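Local coordinates for protein REP-associated tyrosine transposase (Escherichia coli, PDB 4ER8) that binds hairpins of repetitive extragenic palindromes and cleaves and recombines the interspersed mosaic elements in which these repeats are clustered, at residues R6-L20 with H59-F73. Sequence-based numbering, arbitrary orientation.
With NI (nickel (II) ion), chain C; nucleotides of chain B.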
loop_
_atom_site.group_PDB
_atom_site.type_symbol
_atom_site.label_atom_id
_atom_site.label_comp_id
_atom_site.label_asym_id
_atom_site.label_seq_id
_atom_site.Cartn_x
_atom_site.Cartn_y
_atom_site.Cartn_z
ATOM N N ARG A 6 -15.355 9.139 -1.181
ATOM C CA ARG A 6 -13.944 9.390 -1.373
ATOM C C ARG A 6 -13.621 10.797 -0.892
ATOM O O ARG A 6 -14.371 11.748 -1.104
ATOM C CB ARG A 6 -13.527 9.163 -2.804
ATOM C CG ARG A 6 -13.607 7.695 -3.264
ATOM C CD ARG A 6 -13.028 6.703 -2.260
ATOM N NE ARG A 6 -12.673 5.413 -2.855
ATOM C CZ ARG A 6 -12.282 4.329 -2.173
ATOM N NH1 ARG A 6 -12.230 4.331 -0.859
ATOM N NH2 ARG A 6 -11.942 3.228 -2.812
ATOM N N TYR A 7 -12.523 10.934 -0.184
ATOM C CA TYR A 7 -12.189 12.233 0.311
ATOM C C TYR A 7 -11.178 12.825 -0.688
ATOM O O TYR A 7 -10.001 12.467 -0.698
ATOM C CB TYR A 7 -11.675 12.023 1.723
ATOM C CG TYR A 7 -11.281 13.170 2.616
ATOM C CD1 TYR A 7 -10.382 14.158 2.188
ATOM C CD2 TYR A 7 -11.677 13.163 3.963
ATOM C CE1 TYR A 7 -9.935 15.166 3.078
ATOM C CE2 TYR A 7 -11.257 14.146 4.853
ATOM C CZ TYR A 7 -10.382 15.150 4.419
ATOM O OH TYR A 7 -9.945 16.126 5.316
ATOM N N TYR A 8 -11.674 13.700 -1.559
ATOM C CA TYR A 8 -10.836 14.255 -2.635
ATOM C C TYR A 8 -10.303 15.619 -2.271
ATOM O O TYR A 8 -11.058 16.526 -1.932
ATOM C CB TYR A 8 -11.606 14.374 -3.953
ATOM C CG TYR A 8 -11.930 13.073 -4.652
ATOM C CD1 TYR A 8 -13.249 12.674 -4.840
ATOM C CD2 TYR A 8 -10.939 12.258 -5.130
ATOM C CE1 TYR A 8 -13.550 11.515 -5.514
ATOM C CE2 TYR A 8 -11.237 11.062 -5.792
ATOM C CZ TYR A 8 -12.537 10.699 -5.968
ATOM O OH TYR A 8 -12.842 9.534 -6.642
ATOM N N ILE A 9 -8.988 15.759 -2.322
ATOM C CA ILE A 9 -8.398 17.061 -2.051
ATOM C C ILE A 9 -7.174 17.162 -2.901
ATOM O O ILE A 9 -6.352 16.257 -2.915
ATOM C CB ILE A 9 -8.124 17.326 -0.530
ATOM C CG1 ILE A 9 -7.726 18.802 -0.302
ATOM C CG2 ILE A 9 -7.053 16.425 -0.001
ATOM C CD1 ILE A 9 -7.878 19.338 1.171
ATOM N N LYS A 10 -7.065 18.259 -3.638
ATOM C CA LYS A 10 -5.927 18.399 -4.559
ATOM C C LYS A 10 -4.622 18.546 -3.793
ATOM O O LYS A 10 -4.577 19.240 -2.797
ATOM C CB LYS A 10 -6.146 19.548 -5.540
ATOM C CG LYS A 10 -7.311 19.282 -6.500
ATOM C CD LYS A 10 -7.622 20.517 -7.348
ATOM C CE LYS A 10 -8.731 20.210 -8.344
ATOM N NZ LYS A 10 -8.733 21.250 -9.411
ATOM N N GLY A 11 -3.580 17.868 -4.276
ATOM C CA GLY A 11 -2.259 17.826 -3.649
ATOM C C GLY A 11 -2.151 16.903 -2.436
ATOM O O GLY A 11 -1.090 16.789 -1.819
ATOM N N GLY A 12 -3.250 16.218 -2.119
ATOM C CA GLY A 12 -3.399 15.497 -0.869
ATOM C C GLY A 12 -2.535 14.275 -0.691
ATOM O O GLY A 12 -1.956 13.755 -1.647
ATOM N N THR A 13 -2.482 13.809 0.554
ATOM C CA THR A 13 -1.740 12.638 0.895
ATOM C C THR A 13 -2.738 11.660 1.470
ATOM O O THR A 13 -3.639 12.071 2.201
ATOM C CB THR A 13 -0.641 13.010 1.912
ATOM O OG1 THR A 13 0.366 13.805 1.237
ATOM C CG2 THR A 13 0.025 11.755 2.484
ATOM N N TRP A 14 -2.609 10.378 1.142
ATOM C CA TRP A 14 -3.530 9.382 1.644
ATOM C C TRP A 14 -2.852 8.038 1.897
ATOM O O TRP A 14 -1.762 7.739 1.363
ATOM C CB TRP A 14 -4.641 9.096 0.633
ATOM C CG TRP A 14 -5.560 10.205 0.196
ATOM C CD1 TRP A 14 -6.834 10.455 0.670
ATOM C CD2 TRP A 14 -5.340 11.145 -0.855
ATOM N NE1 TRP A 14 -7.392 11.506 -0.024
ATOM C CE2 TRP A 14 -6.489 11.947 -0.952
ATOM C CE3 TRP A 14 -4.279 11.391 -1.711
ATOM C CZ2 TRP A 14 -6.589 12.987 -1.847
ATOM C CZ3 TRP A 14 -4.373 12.380 -2.600
ATOM C CH2 TRP A 14 -5.525 13.182 -2.678
ATOM N N PHE A 15 -3.563 7.220 2.681
ATOM C CA PHE A 15 -3.167 5.872 3.041
ATOM C C PHE A 15 -4.194 4.954 2.394
ATOM O O PHE A 15 -5.394 5.293 2.408
ATOM C CB PHE A 15 -3.283 5.716 4.544
ATOM C CG PHE A 15 -3.110 4.285 5.024
ATOM C CD1 PHE A 15 -1.871 3.769 5.239
ATOM C CD2 PHE A 15 -4.210 3.464 5.221
ATOM C CE1 PHE A 15 -1.718 2.446 5.663
ATOM C CE2 PHE A 15 -4.068 2.181 5.648
ATOM C CZ PHE A 15 -2.823 1.673 5.894
ATOM N N PHE A 16 -3.746 3.810 1.862
ATOM C CA PHE A 16 -4.637 2.913 1.138
ATOM C C PHE A 16 -4.329 1.481 1.499
ATOM O O PHE A 16 -3.225 1.180 1.916
ATOM C CB PHE A 16 -4.485 3.042 -0.380
ATOM C CG PHE A 16 -4.691 4.413 -0.933
ATOM C CD1 PHE A 16 -3.623 5.180 -1.303
ATOM C CD2 PHE A 16 -5.928 4.914 -1.129
ATOM C CE1 PHE A 16 -3.782 6.429 -1.898
ATOM C CE2 PHE A 16 -6.110 6.206 -1.709
ATOM C CZ PHE A 16 -5.026 6.950 -2.093
ATOM N N THR A 17 -5.307 0.598 1.330
ATOM C CA THR A 17 -5.166 -0.821 1.644
ATOM C C THR A 17 -5.883 -1.475 0.490
ATOM O O THR A 17 -7.079 -1.179 0.211
ATOM C CB THR A 17 -5.868 -1.215 2.976
ATOM O OG1 THR A 17 -5.148 -0.677 4.104
ATOM C CG2 THR A 17 -5.877 -2.730 3.151
ATOM N N VAL A 18 -5.151 -2.317 -0.240
ATOM C CA VAL A 18 -5.737 -3.055 -1.351
ATOM C C VAL A 18 -5.508 -4.550 -1.066
ATOM O O VAL A 18 -4.376 -5.010 -0.792
ATOM C CB VAL A 18 -5.110 -2.644 -2.636
ATOM C CG1 VAL A 18 -5.533 -3.541 -3.716
ATOM C CG2 VAL A 18 -5.423 -1.167 -2.966
ATOM N N ASN A 19 -6.603 -5.299 -1.077
ATOM C CA ASN A 19 -6.555 -6.699 -0.750
ATOM C C ASN A 19 -6.833 -7.541 -1.953
ATOM O O ASN A 19 -7.661 -7.211 -2.803
ATOM C CB ASN A 19 -7.593 -7.053 0.299
ATOM C CG ASN A 19 -7.302 -6.445 1.655
ATOM O OD1 ASN A 19 -8.110 -5.684 2.167
ATOM N ND2 ASN A 19 -6.167 -6.790 2.254
ATOM N N LEU A 20 -6.123 -8.657 -2.005
ATOM C CA LEU A 20 -6.432 -9.728 -2.915
ATOM C C LEU A 20 -7.646 -10.410 -2.294
ATOM O O LEU A 20 -7.743 -10.518 -1.034
ATOM C CB LEU A 20 -5.255 -10.679 -2.975
ATOM C CG LEU A 20 -4.706 -10.935 -4.362
ATOM C CD1 LEU A 20 -4.732 -9.678 -5.211
ATOM C CD2 LEU A 20 -3.320 -11.457 -4.222
ATOM N N HIS A 59 -2.077 -8.809 0.042
ATOM C CA HIS A 59 -2.651 -7.461 0.158
ATOM C C HIS A 59 -1.517 -6.483 0.317
ATOM O O HIS A 59 -0.363 -6.887 0.505
ATOM C CB HIS A 59 -3.620 -7.358 1.354
ATOM C CG HIS A 59 -2.967 -7.215 2.700
ATOM N ND1 HIS A 59 -2.260 -8.233 3.309
ATOM C CD2 HIS A 59 -2.986 -6.191 3.592
ATOM C CE1 HIS A 59 -1.860 -7.833 4.510
ATOM N NE2 HIS A 59 -2.272 -6.589 4.697
ATOM N N MET A 60 -1.822 -5.199 0.244
ATOM C CA MET A 60 -0.793 -4.218 0.376
ATOM C C MET A 60 -1.394 -3.000 1.020
ATOM O O MET A 60 -2.616 -2.807 0.956
ATOM C CB MET A 60 -0.162 -3.904 -0.986
ATOM C CG MET A 60 -1.021 -3.241 -2.044
ATOM S SD MET A 60 -0.346 -3.526 -3.761
ATOM C CE MET A 60 -1.615 -2.800 -4.724
ATOM N N HIS A 61 -0.547 -2.201 1.662
ATOM C CA HIS A 61 -0.917 -0.924 2.221
ATOM C C HIS A 61 0.050 0.088 1.696
ATOM O O HIS A 61 1.234 -0.226 1.541
ATOM C CB HIS A 61 -0.727 -0.952 3.715
ATOM C CG HIS A 61 -1.481 -2.029 4.406
ATOM N ND1 HIS A 61 -2.827 -1.927 4.696
ATOM C CD2 HIS A 61 -1.079 -3.221 4.901
ATOM C CE1 HIS A 61 -3.230 -3.025 5.314
ATOM N NE2 HIS A 61 -2.186 -3.820 5.465
ATOM N N CYS A 62 -0.393 1.314 1.454
ATOM C CA CYS A 62 0.588 2.316 1.028
ATOM C C CYS A 62 0.164 3.773 1.268
ATOM O O CYS A 62 -0.986 4.051 1.589
ATOM C CB CYS A 62 0.940 2.075 -0.424
ATOM S SG CYS A 62 -0.438 2.440 -1.470
ATOM N N ILE A 63 1.110 4.697 1.135
ATOM C CA ILE A 63 0.835 6.148 1.221
ATOM C C ILE A 63 1.293 6.933 -0.017
ATOM O O ILE A 63 2.458 6.807 -0.425
ATOM C CB ILE A 63 1.500 6.764 2.431
ATOM C CG1 ILE A 63 1.011 6.083 3.714
ATOM C CG2 ILE A 63 1.170 8.222 2.483
ATOM C CD1 ILE A 63 1.894 6.351 4.967
ATOM N N TRP A 64 0.388 7.717 -0.602
ATOM C CA TRP A 64 0.715 8.539 -1.794
ATOM C C TRP A 64 0.502 10.009 -1.549
ATOM O O TRP A 64 -0.316 10.412 -0.719
ATOM C CB TRP A 64 -0.184 8.255 -3.005
ATOM C CG TRP A 64 -0.224 6.882 -3.516
ATOM C CD1 TRP A 64 0.636 5.881 -3.232
ATOM C CD2 TRP A 64 -1.159 6.363 -4.471
ATOM N NE1 TRP A 64 0.260 4.738 -3.906
ATOM C CE2 TRP A 64 -0.828 5.019 -4.690
ATOM C CE3 TRP A 64 -2.250 6.907 -5.151
ATOM C CZ2 TRP A 64 -1.568 4.185 -5.558
ATOM C CZ3 TRP A 64 -2.997 6.075 -6.019
ATOM C CH2 TRP A 64 -2.648 4.734 -6.206
ATOM N N THR A 65 1.199 10.818 -2.317
ATOM C CA THR A 65 0.981 12.254 -2.291
ATOM C C THR A 65 0.882 12.632 -3.743
ATOM O O THR A 65 1.774 12.315 -4.539
ATOM C CB THR A 65 2.168 13.001 -1.677
ATOM O OG1 THR A 65 2.241 12.703 -0.278
ATOM C CG2 THR A 65 2.024 14.526 -1.885
ATOM N N LEU A 66 -0.201 13.295 -4.095
ATOM C CA LEU A 66 -0.443 13.588 -5.488
ATOM C C LEU A 66 0.026 15.013 -5.823
ATOM O O LEU A 66 0.020 15.889 -4.944
ATOM C CB LEU A 66 -1.932 13.387 -5.850
ATOM C CG LEU A 66 -2.635 12.035 -5.673
ATOM C CD1 LEU A 66 -3.933 12.023 -6.452
ATOM C CD2 LEU A 66 -1.820 10.859 -6.095
ATOM N N PRO A 67 0.400 15.244 -7.100
ATOM C CA PRO A 67 0.831 16.512 -7.651
ATOM C C PRO A 67 -0.089 17.648 -7.253
ATOM O O PRO A 67 -1.222 17.420 -6.834
ATOM C CB PRO A 67 0.697 16.273 -9.147
ATOM C CG PRO A 67 1.007 14.813 -9.305
ATOM C CD PRO A 67 0.341 14.192 -8.143
ATOM N N GLU A 68 0.394 18.877 -7.369
ATOM C CA GLU A 68 -0.433 20.022 -7.020
ATOM C C GLU A 68 -1.593 20.011 -8.000
ATOM O O GLU A 68 -1.416 19.599 -9.134
ATOM C CB GLU A 68 0.362 21.329 -7.103
ATOM C CG GLU A 68 -0.293 22.475 -6.332
ATOM C CD GLU A 68 -0.765 22.037 -4.911
ATOM O OE1 GLU A 68 -1.955 21.590 -4.781
ATOM O OE2 GLU A 68 0.061 22.124 -3.947
ATOM N N GLY A 69 -2.772 20.416 -7.553
ATOM C CA GLY A 69 -3.964 20.449 -8.416
ATOM C C GLY A 69 -4.601 19.111 -8.792
ATOM O O GLY A 69 -5.593 19.092 -9.497
ATOM N N ASP A 70 -4.047 18.002 -8.307
ATOM C CA ASP A 70 -4.445 16.654 -8.705
ATOM C C ASP A 70 -5.066 15.922 -7.484
ATOM O O ASP A 70 -4.411 15.767 -6.449
ATOM C CB ASP A 70 -3.215 15.902 -9.229
ATOM C CG ASP A 70 -3.560 14.564 -9.890
ATOM O OD1 ASP A 70 -2.836 14.105 -10.817
ATOM O OD2 ASP A 70 -4.548 13.939 -9.475
ATOM N N ASP A 71 -6.326 15.489 -7.606
ATOM C CA ASP A 71 -6.982 14.755 -6.531
ATOM C C ASP A 71 -7.303 13.292 -6.899
ATOM O O ASP A 71 -7.977 12.586 -6.148
ATOM C CB ASP A 71 -8.251 15.500 -6.061
ATOM C CG ASP A 71 -9.329 15.652 -7.180
ATOM O OD1 ASP A 71 -9.147 15.104 -8.290
ATOM O OD2 ASP A 71 -10.358 16.337 -6.963
ATOM N N ASP A 72 -6.800 12.818 -8.033
ATOM C CA ASP A 72 -7.370 11.622 -8.642
ATOM C C ASP A 72 -6.624 10.337 -8.371
ATOM O O ASP A 72 -6.045 9.740 -9.289
ATOM C CB ASP A 72 -7.566 11.835 -10.136
ATOM C CG ASP A 72 -8.246 10.649 -10.827
ATOM O OD1 ASP A 72 -8.440 10.729 -12.075
ATOM O OD2 ASP A 72 -8.556 9.625 -10.148
ATOM N N PHE A 73 -6.664 9.875 -7.121
ATOM C CA PHE A 73 -6.127 8.532 -6.820
ATOM C C PHE A 73 -6.981 7.401 -7.413
ATOM O O PHE A 73 -6.507 6.284 -7.568
ATOM C CB PHE A 73 -5.965 8.327 -5.317
ATOM C CG PHE A 73 -7.210 8.644 -4.527
ATOM C CD1 PHE A 73 -8.238 7.691 -4.404
ATOM C CD2 PHE A 73 -7.363 9.896 -3.929
ATOM C CE1 PHE A 73 -9.384 7.981 -3.705
ATOM C CE2 PHE A 73 -8.520 10.203 -3.239
ATOM C CZ PHE A 73 -9.532 9.218 -3.105
HETATM NI NI NI C . -2.015 -5.533 6.481
ATOM P P DC B 31 -13.041 4.713 -6.221
ATOM O OP1 DC B 31 -12.200 5.722 -5.585
ATOM O OP2 DC B 31 -13.426 3.487 -5.546
ATOM O "O5'" DC B 31 -14.359 5.464 -6.703
ATOM C "C5'" DC B 31 -14.360 6.766 -7.342
ATOM C "C4'" DC B 31 -15.795 7.282 -7.466
ATOM O "O4'" DC B 31 -16.474 6.351 -8.351
ATOM C "C3'" DC B 31 -16.618 7.306 -6.156
ATOM O "O3'" DC B 31 -16.958 8.613 -6.011
ATOM C "C2'" DC B 31 -17.877 6.509 -6.438
ATOM C "C1'" DC B 31 -17.800 6.205 -7.927
ATOM N N1 DC B 31 -18.062 4.796 -8.181
ATOM C C2 DC B 31 -19.184 4.431 -8.904
ATOM O O2 DC B 31 -19.895 5.372 -9.294
ATOM N N3 DC B 31 -19.404 3.101 -9.121
ATOM C C4 DC B 31 -18.571 2.146 -8.657
ATOM N N4 DC B 31 -18.786 0.809 -8.883
ATOM C C5 DC B 31 -17.434 2.529 -7.899
ATOM C C6 DC B 31 -17.216 3.834 -7.692
ATOM O "O5'" DG B 1 -15.171 11.530 10.806
ATOM C "C5'" DG B 1 -16.580 11.286 10.527
ATOM C "C4'" DG B 1 -16.854 10.670 9.168
ATOM O "O4'" DG B 1 -16.056 11.343 8.107
ATOM C "C3'" DG B 1 -16.456 9.199 9.071
ATOM O "O3'" DG B 1 -17.393 8.371 9.707
ATOM C "C2'" DG B 1 -16.442 9.071 7.543
ATOM C "C1'" DG B 1 -15.800 10.394 7.095
ATOM N N9 DG B 1 -14.367 10.410 7.036
ATOM C C8 DG B 1 -13.540 10.866 8.044
ATOM N N7 DG B 1 -12.250 10.759 7.719
ATOM C C5 DG B 1 -12.228 10.251 6.420
ATOM C C6 DG B 1 -11.130 9.980 5.571
ATOM O O6 DG B 1 -9.924 10.146 5.851
ATOM N N1 DG B 1 -11.511 9.465 4.309
ATOM C C2 DG B 1 -12.832 9.268 3.979
ATOM N N2 DG B 1 -13.041 8.758 2.768
ATOM N N3 DG B 1 -13.888 9.529 4.779
ATOM C C4 DG B 1 -13.523 10.014 5.986
ATOM P P DA B 3 -18.532 1.986 5.064
ATOM O OP1 DA B 3 -19.000 1.946 3.677
ATOM O OP2 DA B 3 -19.610 2.123 6.049
ATOM O "O5'" DA B 3 -17.560 0.828 5.576
ATOM C "C5'" DA B 3 -16.376 0.479 4.894
ATOM C "C4'" DA B 3 -16.736 -0.341 3.645
ATOM O "O4'" DA B 3 -15.539 -0.649 2.897
ATOM C "C3'" DA B 3 -17.439 -1.658 3.851
ATOM O "O3'" DA B 3 -18.178 -1.878 2.716
ATOM C "C2'" DA B 3 -16.267 -2.629 3.908
ATOM C "C1'" DA B 3 -15.352 -2.036 2.830
ATOM N N9 DA B 3 -13.896 -2.169 2.949
ATOM C C8 DA B 3 -13.124 -2.166 4.078
ATOM N N7 DA B 3 -11.841 -2.275 3.829
ATOM C C5 DA B 3 -11.766 -2.367 2.447
ATOM C C6 DA B 3 -10.680 -2.509 1.548
ATOM N N6 DA B 3 -9.363 -2.587 1.896
ATOM N N1 DA B 3 -10.998 -2.528 0.239
ATOM C C2 DA B 3 -12.271 -2.442 -0.116
ATOM N N3 DA B 3 -13.356 -2.334 0.634
ATOM C C4 DA B 3 -13.024 -2.287 1.908
#
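The ring of F73 turns an edge to the face of W14: CD2 lies over the centre of the indole, 3.6 Å above its plane, and the two planes meet at 60°. F73 CG sits between its own backbone N and carbonyl carbon (chi1 52°), a setting that brings the ring, at the start of helix 73-87, against W14, F16 and Y8. One face of it receives F16 CE2, and Y8 CE2 approaches the opposite face, the tyrosine ring nearly parallel but slid aside. W14 has further partners: its NE1 donates to Y7 O over 2.9 Å, and its CZ3 meets L66 CG at 3.5 Å. Were W14 an alanine, the edge of F73 would probably lose the face it packs on, and Y7 O its indole donor. Two residues on, on the same face of the sheet, F16 directs its edge at W64, with CE1 3.5 Å above the indole plane toward the rim.

The hydrogen-bonded central antiparallel strands 13-19 and 59-65 of this HUH nuclease sheet illustrate the principle that side chains alternate along a β-strand: W14, F16 and W64 fall on one face, T17, H59 and H61 on the other. There H59 and H61 supply the HUH histidines; their NE2 atoms bind nickel at 2.1 and 2.0 Å, the site being completed by N119, H123 and E161. H61 CG, anti to the carbonyl carbon (chi1 -57°), sets the ring beside T17, where ND1 gives its hydrogen to T17 OG1 at 2.7 Å, close to the imidazole plane. That second-shell bond helps to fix the ring's rotation, while A159 O engages the same threonine hydroxyl. R6 presents its guanidinium edge to the phosphate of DC31 of chain B, NE bonding OP1 at 2.8 Å and NH2 bonding OP2 and F98 O.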